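Local coordinates for protein inorganic pyrophosphatase (Ehrlichia chaffeensis, PDB 3LO0) that probably hydrolyses inorganic pyrophosphate to two phosphate ions with the help of magnesium, working as a homohexamer, at residues N38-I43 and Y77-H82; V93-R98 and A129-K134; R110-L115 and N140-Y145. All blocks are in the same frame, centred on the assembly; numbering follows the deposited sequence.

Contact 1. Residues N38-I43 and Y77-H82. With SO4 (sulfate ion), chain B.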
loop_
_atom_site.group_PDB
_atom_site.type_symbol
_atom_site.label_atom_id
_atom_site.label_comp_id
_atom_site.label_asym_id
_atom_site.label_seq_id
_atom_site.Cartn_x
_atom_site.Cartn_y
_atom_site.Cartn_z
ATOM N N ASN A 38 -20.728 17.683 -8.349
ATOM C CA ASN A 38 -19.466 17.153 -8.769
ATOM C C ASN A 38 -18.420 17.597 -7.781
ATOM O O ASN A 38 -18.310 18.783 -7.438
ATOM C CB ASN A 38 -19.079 17.614 -10.156
ATOM C CG ASN A 38 -19.975 17.067 -11.224
ATOM O OD1 ASN A 38 -20.432 15.927 -11.154
ATOM N ND2 ASN A 38 -20.227 17.888 -12.247
ATOM N N VAL A 39 -17.606 16.654 -7.334
ATOM C CA VAL A 39 -16.513 17.011 -6.458
ATOM C C VAL A 39 -15.181 16.575 -7.079
ATOM O O VAL A 39 -15.014 15.406 -7.464
ATOM C CB VAL A 39 -16.688 16.352 -5.077
ATOM C CG1 VAL A 39 -15.566 16.824 -4.127
ATOM C CG2 VAL A 39 -18.102 16.631 -4.524
ATOM N N ILE A 40 -14.249 17.511 -7.192
ATOM C CA ILE A 40 -12.893 17.191 -7.644
ATOM C C ILE A 40 -12.103 16.853 -6.428
ATOM O O ILE A 40 -11.974 17.686 -5.534
ATOM C CB ILE A 40 -12.210 18.353 -8.377
ATOM C CG1 ILE A 40 -12.908 18.562 -9.710
ATOM C CG2 ILE A 40 -10.704 18.012 -8.592
ATOM C CD1 ILE A 40 -12.267 19.594 -10.622
ATOM N N ILE A 41 -11.619 15.620 -6.360
ATOM C CA ILE A 41 -10.865 15.150 -5.212
ATOM C C ILE A 41 -9.434 15.707 -5.235
ATOM O O ILE A 41 -8.739 15.663 -6.274
ATOM C CB ILE A 41 -10.846 13.605 -5.102
ATOM C CG1 ILE A 41 -12.273 13.029 -4.932
ATOM C CG2 ILE A 41 -9.998 13.167 -3.903
ATOM C CD1 ILE A 41 -13.043 13.635 -3.747
ATOM N N GLU A 42 -9.024 16.248 -4.100
ATOM C CA GLU A 42 -7.673 16.738 -3.912
ATOM C C GLU A 42 -6.803 15.796 -3.105
ATOM O O GLU A 42 -5.617 15.630 -3.422
ATOM C CB GLU A 42 -7.701 18.078 -3.206
ATOM C CG GLU A 42 -8.179 19.184 -4.076
ATOM C CD GLU A 42 -8.379 20.453 -3.306
ATOM O OE1 GLU A 42 -9.168 20.413 -2.326
ATOM O OE2 GLU A 42 -7.759 21.481 -3.686
ATOM N N ILE A 43 -7.392 15.215 -2.052
ATOM C CA ILE A 43 -6.689 14.339 -1.119
ATOM C C ILE A 43 -7.534 13.079 -0.871
ATOM O O ILE A 43 -8.718 13.174 -0.508
ATOM C CB ILE A 43 -6.499 15.064 0.249
ATOM C CG1 ILE A 43 -5.702 16.366 0.042
ATOM C CG2 ILE A 43 -5.835 14.146 1.269
ATOM C CD1 ILE A 43 -5.644 17.258 1.222
ATOM N N TYR A 77 -11.237 14.287 0.224
ATOM C CA TYR A 77 -11.417 15.683 0.429
ATOM C C TYR A 77 -11.148 16.447 -0.839
ATOM O O TYR A 77 -10.149 16.218 -1.504
ATOM C CB TYR A 77 -10.483 16.155 1.538
ATOM C CG TYR A 77 -10.575 17.623 1.859
ATOM C CD1 TYR A 77 -11.579 18.096 2.672
ATOM C CD2 TYR A 77 -9.647 18.539 1.364
ATOM C CE1 TYR A 77 -11.662 19.415 3.020
ATOM C CE2 TYR A 77 -9.751 19.900 1.681
ATOM C CZ TYR A 77 -10.777 20.317 2.517
ATOM O OH TYR A 77 -10.943 21.613 2.885
ATOM N N GLY A 78 -12.028 17.374 -1.190
ATOM C CA GLY A 78 -11.816 18.158 -2.412
ATOM C C GLY A 78 -12.774 19.320 -2.465
ATOM O O GLY A 78 -13.250 19.769 -1.419
ATOM N N PHE A 79 -13.132 19.744 -3.661
ATOM C CA PHE A 79 -13.923 20.979 -3.829
ATOM C C PHE A 79 -14.935 20.881 -4.945
ATOM O O PHE A 79 -14.835 20.014 -5.837
ATOM C CB PHE A 79 -12.978 22.186 -4.103
ATOM C CG PHE A 79 -12.223 22.101 -5.417
ATOM C CD1 PHE A 79 -11.037 21.398 -5.514
ATOM C CD2 PHE A 79 -12.711 22.719 -6.550
ATOM C CE1 PHE A 79 -10.343 21.346 -6.695
ATOM C CE2 PHE A 79 -12.021 22.656 -7.757
ATOM C CZ PHE A 79 -10.854 21.974 -7.840
ATOM N N ILE A 80 -15.923 21.782 -4.913
ATOM C CA ILE A 80 -16.903 21.841 -6.000
ATOM C C ILE A 80 -16.436 22.897 -7.004
ATOM O O ILE A 80 -16.306 24.058 -6.651
ATOM C CB ILE A 80 -18.304 22.218 -5.532
ATOM C CG1 ILE A 80 -18.707 21.408 -4.300
ATOM C CG2 ILE A 80 -19.341 22.124 -6.701
ATOM C CD1 ILE A 80 -20.080 21.785 -3.754
ATOM N N PRO A 81 -16.163 22.473 -8.245
ATOM C CA PRO A 81 -15.634 23.383 -9.244
ATOM C C PRO A 81 -16.616 24.500 -9.541
ATOM O O PRO A 81 -17.832 24.279 -9.543
ATOM C CB PRO A 81 -15.403 22.496 -10.483
ATOM C CG PRO A 81 -16.070 21.225 -10.230
ATOM C CD PRO A 81 -16.306 21.101 -8.751
ATOM N N HIS A 82 -16.082 25.705 -9.686
ATOM C CA HIS A 82 -16.897 26.900 -9.992
ATOM C C HIS A 82 -17.858 27.308 -8.895
ATOM O O HIS A 82 -18.929 27.827 -9.147
ATOM C CB HIS A 82 -17.576 26.739 -11.351
ATOM C CG HIS A 82 -16.601 26.445 -12.445
ATOM N ND1 HIS A 82 -15.480 27.223 -12.672
ATOM C CD2 HIS A 82 -16.544 25.434 -13.344
ATOM C CE1 HIS A 82 -14.793 26.717 -13.680
ATOM N NE2 HIS A 82 -15.415 25.631 -14.105
HETATM S S SO4 B . -8.311 24.175 3.221
HETATM O O1 SO4 B . -8.973 23.067 2.522
HETATM O O2 SO4 B . -7.511 23.714 4.372
HETATM O O3 SO4 B . -7.432 24.862 2.249
HETATM O O4 SO4 B . -9.317 25.093 3.782
#
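Ile40 and Phe79 form a hydrogen-bonded pair of antiparallel strands, their side chains side by side on one face; Ile40 N donates to Phe79 O at 2.9 Å and Phe79 N to Ile40 O at 3.0 Å. Over one face of the Phe79 ring sits Ile40 CB, 4.1 Å from the centroid, a CH-pi contact. Glu42 CB lies 3.5 Å from Tyr77 O; CG, turned away from the carbonyl carbon (chi1 -73°), meets the edge of the Phe79 ring in its plane; CD comes within 3.6 Å of Phe79 CD1, carboxylate and ring planes 71° apart. At the tip OE1 rests against Gly78 CA, while OE2 takes a hydrogen bond from Phe54 N. Back at the main chain, Glu42 N and Ile43 N both donate to Tyr77 O, at 2.8 Å and 3.0 Å, and Tyr77 N returns a bond to Ile43 O. The Tyr77 side chain leaves the same face as Ile43, and its OH points to O1 of a sulfate, probably from the crystallisation liquor, at a distance so short that its exact length is doubtful; Lys126 is a second partner. Glu42 and Ile43 opposite the single Tyr77 make a classic beta bulge, and Tyr77 is itself a predicted substrate-binding residue of the pyrophosphatase site.

Contact 2. Residues V93-R98 and A129-K134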
loop_
_atom_site.group_PDB
_atom_site.type_symbol
_atom_site.label_atom_id
_atom_site.label_comp_id
_atom_site.label_asym_id
_atom_site.label_seq_id
_atom_site.Cartn_x
_atom_site.Cartn_y
_atom_site.Cartn_z
ATOM N N VAL A 93 -15.478 19.932 0.294
ATOM C CA VAL A 93 -16.331 18.798 0.486
ATOM C C VAL A 93 -15.523 17.579 0.964
ATOM O O VAL A 93 -14.502 17.204 0.359
ATOM C CB VAL A 93 -17.072 18.435 -0.822
ATOM C CG1 VAL A 93 -18.079 17.300 -0.585
ATOM C CG2 VAL A 93 -17.726 19.641 -1.409
ATOM N N LEU A 94 -16.032 16.947 2.018
ATOM C CA LEU A 94 -15.632 15.601 2.405
ATOM C C LEU A 94 -16.555 14.592 1.752
ATOM O O LEU A 94 -17.764 14.655 1.949
ATOM C CB LEU A 94 -15.742 15.428 3.918
ATOM C CG LEU A 94 -14.826 16.376 4.686
ATOM C CD1 LEU A 94 -15.483 16.829 5.982
ATOM C CD2 LEU A 94 -13.463 15.676 4.931
ATOM N N VAL A 95 -16.005 13.643 1.009
ATOM C CA VAL A 95 -16.812 12.590 0.432
ATOM C C VAL A 95 -16.470 11.277 1.107
ATOM O O VAL A 95 -15.385 10.772 0.941
ATOM C CB VAL A 95 -16.628 12.452 -1.075
ATOM C CG1 VAL A 95 -17.666 11.454 -1.661
ATOM C CG2 VAL A 95 -16.740 13.850 -1.776
ATOM N N ALA A 96 -17.393 10.744 1.885
ATOM C CA ALA A 96 -17.188 9.436 2.502
ATOM C C ALA A 96 -17.223 8.383 1.414
ATOM O O ALA A 96 -17.985 8.486 0.462
ATOM C CB ALA A 96 -18.278 9.185 3.553
ATOM N N SER A 97 -16.352 7.372 1.493
ATOM C CA SER A 97 -16.382 6.339 0.507
ATOM C C SER A 97 -15.826 5.011 1.065
ATOM O O SER A 97 -15.241 4.987 2.135
ATOM C CB SER A 97 -15.642 6.789 -0.750
ATOM O OG SER A 97 -14.259 6.794 -0.553
ATOM N N ARG A 98 -16.054 3.919 0.353
ATOM C CA ARG A 98 -15.612 2.594 0.824
ATOM C C ARG A 98 -14.127 2.401 0.523
ATOM O O ARG A 98 -13.450 1.567 1.152
ATOM C CB ARG A 98 -16.410 1.473 0.122
ATOM C CG ARG A 98 -17.896 1.362 0.425
ATOM C CD ARG A 98 -18.517 -0.000 -0.107
ATOM N NE ARG A 98 -18.823 -0.035 -1.551
ATOM C CZ ARG A 98 -18.256 -0.829 -2.466
ATOM N NH1 ARG A 98 -17.305 -1.708 -2.160
ATOM N NH2 ARG A 98 -18.647 -0.761 -3.728
ATOM N N ALA A 129 -20.598 14.696 2.223
ATOM C CA ALA A 129 -21.395 14.128 1.145
ATOM C C ALA A 129 -21.044 12.665 0.986
ATOM O O ALA A 129 -20.018 12.199 1.508
ATOM C CB ALA A 129 -21.129 14.913 -0.185
ATOM N N VAL A 130 -21.910 11.941 0.286
ATOM C CA VAL A 130 -21.698 10.555 -0.014
ATOM C C VAL A 130 -21.836 10.359 -1.501
ATOM O O VAL A 130 -22.431 11.196 -2.177
ATOM C CB VAL A 130 -22.677 9.634 0.707
ATOM C CG1 VAL A 130 -22.503 9.749 2.224
ATOM C CG2 VAL A 130 -24.154 9.910 0.215
ATOM N N PRO A 131 -21.268 9.274 -2.015
ATOM C CA PRO A 131 -21.434 8.986 -3.439
ATOM C C PRO A 131 -22.908 8.776 -3.807
ATOM O O PRO A 131 -23.695 8.255 -2.993
ATOM C CB PRO A 131 -20.639 7.705 -3.637
ATOM C CG PRO A 131 -19.638 7.669 -2.493
ATOM C CD PRO A 131 -20.386 8.292 -1.352
ATOM N N THR A 132 -23.285 9.167 -5.018
ATOM C CA THR A 132 -24.656 8.976 -5.447
ATOM C C THR A 132 -24.918 7.491 -5.674
ATOM O O THR A 132 -23.986 6.705 -5.851
ATOM C CB THR A 132 -24.983 9.758 -6.730
ATOM O OG1 THR A 132 -24.147 9.298 -7.789
ATOM C CG2 THR A 132 -24.729 11.234 -6.504
ATOM N N HIS A 133 -26.201 7.138 -5.729
ATOM C CA HIS A 133 -26.613 5.746 -5.807
ATOM C C HIS A 133 -26.047 5.071 -7.050
ATOM O O HIS A 133 -25.760 3.877 -7.038
ATOM C CB HIS A 133 -28.132 5.612 -5.747
ATOM C CG HIS A 133 -28.832 5.952 -7.021
ATOM N ND1 HIS A 133 -29.140 4.999 -7.973
ATOM C CD2 HIS A 133 -29.312 7.128 -7.491
ATOM C CE1 HIS A 133 -29.770 5.580 -8.981
ATOM N NE2 HIS A 133 -29.890 6.870 -8.715
ATOM N N LYS A 134 -25.874 5.856 -8.102
ATOM C CA LYS A 134 -25.226 5.428 -9.324
ATOM C C LYS A 134 -23.808 4.958 -9.072
ATOM O O LYS A 134 -23.369 3.958 -9.644
ATOM C CB LYS A 134 -25.184 6.609 -10.318
#
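Ala129 is where the strand 129-131 takes hold of its parallel neighbour 93-95. Its N donates to Leu94 O at 2.8 Å, and its O accepts from Ala96 N at 3.0 Å, so one residue is gripped on both its amide and its carbonyl by residues on the two sides of Val95, as a parallel bridge requires. The same carbonyl oxygen also receives a CA-H...O contact from Val95 CA at 3.4 Å. Ala129 CB, on the face of the sheet that Val95 also occupies, reaches CG1 of Val93 at 3.9 Å, and its small methyl touches Ala109 of strand 106-118 as well.

Val130 turns its CB away from segment 93-98. Its CG1 barely grazes Ala96 CB, at 4.5 Å, and the residue looks instead to Arg110, with which it shares a backbone hydrogen bond, and to Tyr139.

Pro131 closes the contact. Its CD comes 3.0 Å from Ala96 O, with CG a little farther from the same oxygen. The same CD also lies 4.2 Å from CG1 of Val95, a methyl that is set opposite its own backbone N (chi1 -172°) and slants toward the ring. Ser97 only grazes the Pro131 ring, its hydroxyl donating to Phe99 O. From Thr132 on the chains diverge, and Arg98 forms a salt bridge with Asp136.

Chemically, then, two backbone bonds do the polar work and small apolar groups fill the remainder. Proline has no N-H to carry the pairing on, so the buried Ala96 O meets ring carbons and has no hydrogen-bond partner in the model.

Contact 3. Residues R110-L115 and N140-Y145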
loop_
_atom_site.group_PDB
_atom_site.type_symbol
_atom_site.label_atom_id
_atom_site.label_comp_id
_atom_site.label_asym_id
_atom_site.label_seq_id
_atom_site.Cartn_x
_atom_site.Cartn_y
_atom_site.Cartn_z
ATOM N N ARG A 110 -23.570 13.474 -3.219
ATOM C CA ARG A 110 -24.715 14.226 -2.718
ATOM C C ARG A 110 -24.475 14.613 -1.294
ATOM O O ARG A 110 -24.001 13.796 -0.483
ATOM C CB ARG A 110 -26.035 13.499 -2.907
ATOM C CG ARG A 110 -26.125 12.130 -2.332
ATOM C CD ARG A 110 -27.520 11.501 -2.659
ATOM N NE ARG A 110 -27.534 10.155 -2.096
ATOM C CZ ARG A 110 -27.645 9.890 -0.790
ATOM N NH1 ARG A 110 -27.577 8.633 -0.371
ATOM N NH2 ARG A 110 -27.827 10.867 0.095
ATOM N N PRO A 111 -24.727 15.883 -0.998
ATOM C CA PRO A 111 -24.466 16.367 0.326
ATOM C C PRO A 111 -25.454 15.763 1.302
ATOM O O PRO A 111 -26.603 15.510 0.937
ATOM C CB PRO A 111 -24.727 17.862 0.224
ATOM C CG PRO A 111 -25.636 18.002 -0.928
ATOM C CD PRO A 111 -25.454 16.868 -1.810
ATOM N N VAL A 112 -25.002 15.554 2.526
ATOM C CA VAL A 112 -25.883 15.107 3.582
ATOM C C VAL A 112 -25.809 15.952 4.838
ATOM O O VAL A 112 -26.560 15.709 5.786
ATOM C CB VAL A 112 -25.638 13.643 3.922
ATOM C CG1 VAL A 112 -25.920 12.789 2.670
ATOM C CG2 VAL A 112 -24.206 13.422 4.440
ATOM N N GLY A 113 -24.934 16.953 4.837
ATOM C CA GLY A 113 -24.705 17.756 6.016
ATOM C C GLY A 113 -23.528 18.668 5.815
ATOM O O GLY A 113 -22.906 18.664 4.732
ATOM N N VAL A 114 -23.244 19.452 6.854
ATOM C CA VAL A 114 -22.136 20.376 6.860
ATOM C C VAL A 114 -21.547 20.519 8.283
ATOM O O VAL A 114 -22.278 20.588 9.288
ATOM C CB VAL A 114 -22.561 21.746 6.223
ATOM C CG1 VAL A 114 -23.751 22.361 6.959
ATOM C CG2 VAL A 114 -21.385 22.704 6.160
ATOM N N LEU A 115 -20.222 20.511 8.348
ATOM C CA LEU A 115 -19.500 20.748 9.554
ATOM C C LEU A 115 -19.137 22.230 9.555
ATOM O O LEU A 115 -18.476 22.720 8.650
ATOM C CB LEU A 115 -18.226 19.901 9.636
ATOM C CG LEU A 115 -17.345 20.183 10.866
ATOM C CD1 LEU A 115 -18.140 19.896 12.159
ATOM C CD2 LEU A 115 -16.063 19.388 10.837
ATOM N N ASN A 140 -26.900 4.506 0.153
ATOM C CA ASN A 140 -28.314 4.804 -0.121
ATOM C C ASN A 140 -29.086 5.238 1.125
ATOM O O ASN A 140 -29.887 6.159 1.060
ATOM C CB ASN A 140 -29.035 3.595 -0.755
ATOM C CG ASN A 140 -28.688 3.383 -2.222
ATOM O OD1 ASN A 140 -28.051 4.215 -2.850
ATOM N ND2 ASN A 140 -29.123 2.249 -2.774
ATOM N N ASN A 141 -28.799 4.596 2.254
ATOM C CA ASN A 141 -29.505 4.845 3.514
ATOM C C ASN A 141 -29.005 6.049 4.311
ATOM O O ASN A 141 -29.557 6.364 5.371
ATOM C CB ASN A 141 -29.471 3.582 4.410
ATOM C CG ASN A 141 -28.114 3.362 5.083
ATOM O OD1 ASN A 141 -27.140 4.089 4.820
ATOM N ND2 ASN A 141 -28.037 2.345 5.939
ATOM N N ILE A 142 -27.964 6.714 3.824
ATOM C CA ILE A 142 -27.488 7.938 4.455
ATOM C C ILE A 142 -28.176 9.100 3.727
ATOM O O ILE A 142 -27.825 9.432 2.592
ATOM C CB ILE A 142 -25.950 8.052 4.398
ATOM C CG1 ILE A 142 -25.276 6.800 4.971
ATOM C CG2 ILE A 142 -25.437 9.250 5.212
ATOM C CD1 ILE A 142 -25.560 6.573 6.465
ATOM N N LYS A 143 -29.181 9.690 4.369
ATOM C CA LYS A 143 -29.918 10.834 3.800
ATOM C C LYS A 143 -29.583 12.149 4.506
ATOM O O LYS A 143 -29.888 13.242 3.997
ATOM C CB LYS A 143 -31.441 10.584 3.885
ATOM C CG LYS A 143 -31.930 9.284 3.200
ATOM C CD LYS A 143 -31.446 9.205 1.761
ATOM C CE LYS A 143 -32.289 8.259 0.888
ATOM N NZ LYS A 143 -31.587 7.983 -0.430
ATOM N N ASP A 144 -28.979 12.033 5.684
ATOM C CA ASP A 144 -28.628 13.172 6.511
ATOM C C ASP A 144 -27.401 12.757 7.300
ATOM O O ASP A 144 -27.141 11.566 7.475
ATOM C CB ASP A 144 -29.797 13.566 7.437
ATOM C CG ASP A 144 -29.528 14.846 8.239
ATOM O OD1 ASP A 144 -29.261 15.913 7.651
ATOM O OD2 ASP A 144 -29.571 14.773 9.490
ATOM N N TYR A 145 -26.618 13.733 7.740
ATOM C CA TYR A 145 -25.350 13.430 8.391
ATOM C C TYR A 145 -25.567 12.535 9.629
ATOM O O TYR A 145 -24.754 11.655 9.896
ATOM C CB TYR A 145 -24.620 14.721 8.786
ATOM C CG TYR A 145 -25.257 15.403 9.941
ATOM C CD1 TYR A 145 -24.886 15.078 11.235
ATOM C CD2 TYR A 145 -26.260 16.362 9.754
ATOM C CE1 TYR A 145 -25.491 15.665 12.327
ATOM C CE2 TYR A 145 -26.894 16.955 10.843
ATOM C CZ TYR A 145 -26.493 16.611 12.133
ATOM O OH TYR A 145 -27.107 17.191 13.227
HETATM O O HOH W 1 -25.821 6.807 -2.210
#
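Arg110 reaches across to the loop 140-145 and clasps a single acceptor, Ile142 O, with both terminal nitrogens: NH2 at 2.9 Å and NH1 at 3.1 Å. The oxygen lies in the guanidinium plane, gripped end-on by NH1 and NH2. The NH2 bond is the straighter at 153°, and it also runs in the carbonyl plane of Ile142, whereas NH1 approaches tilted from that plane. The side chain starts between the backbone N and carbonyl carbon (chi1 55°) and then runs extended from CG to NE, which carries the head over to the loop.

NH1 has a further partner in a water at 3.1 Å, which in turn makes a weak bond to Asn140 OD1. Lys143 NZ stands over one face of the guanidinium, 4.1 Å from NH1; the two like charges would probably disfavour one another, but NZ is held by Asn140 O at 2.9 Å within its own loop.

Farther along, Val112 O accepts from Tyr145 N at 2.8 Å, a weak bond since the N-H is bent to 121°. Asp144 OD1 sits near the same oxygen without bonding to it, being satisfied by Val180 N, while OD2 pairs with Ser146 OG. Val112 CG1 lies against Ile142 O, and Gly113 CA against Tyr145 CB; the Tyr145 and Trp177 rings meet with their planes nearly parallel.

On the strand side, Val112 and Gly113 both pair with Leu128, a classic beta bulge. The loop leading to helix 150-162 is fastened to strand 106-118 chiefly by Arg110, with a weak bond at the bulge.

In the fold
All three contacts reach one mixed sheet; in contact 3 a loop packs on one of its strands. Contact 1 closes before contact 2 opens; their centres are 12 Å apart and strands 76-79 and 92-95 join them, Val93 N lying 2.8 Å from Gly78 O. Contacts 2 and 3 interleave along the chain and are centred 9 Å apart, with strands 106-118 and 124-131 as neighbours. Contacts 1 and 3 do not touch, being about 17 Å apart between centres. The contacts follow the sheet round a bend, from the predicted substrate site at Tyr77 to a loop remote from the annotated sites.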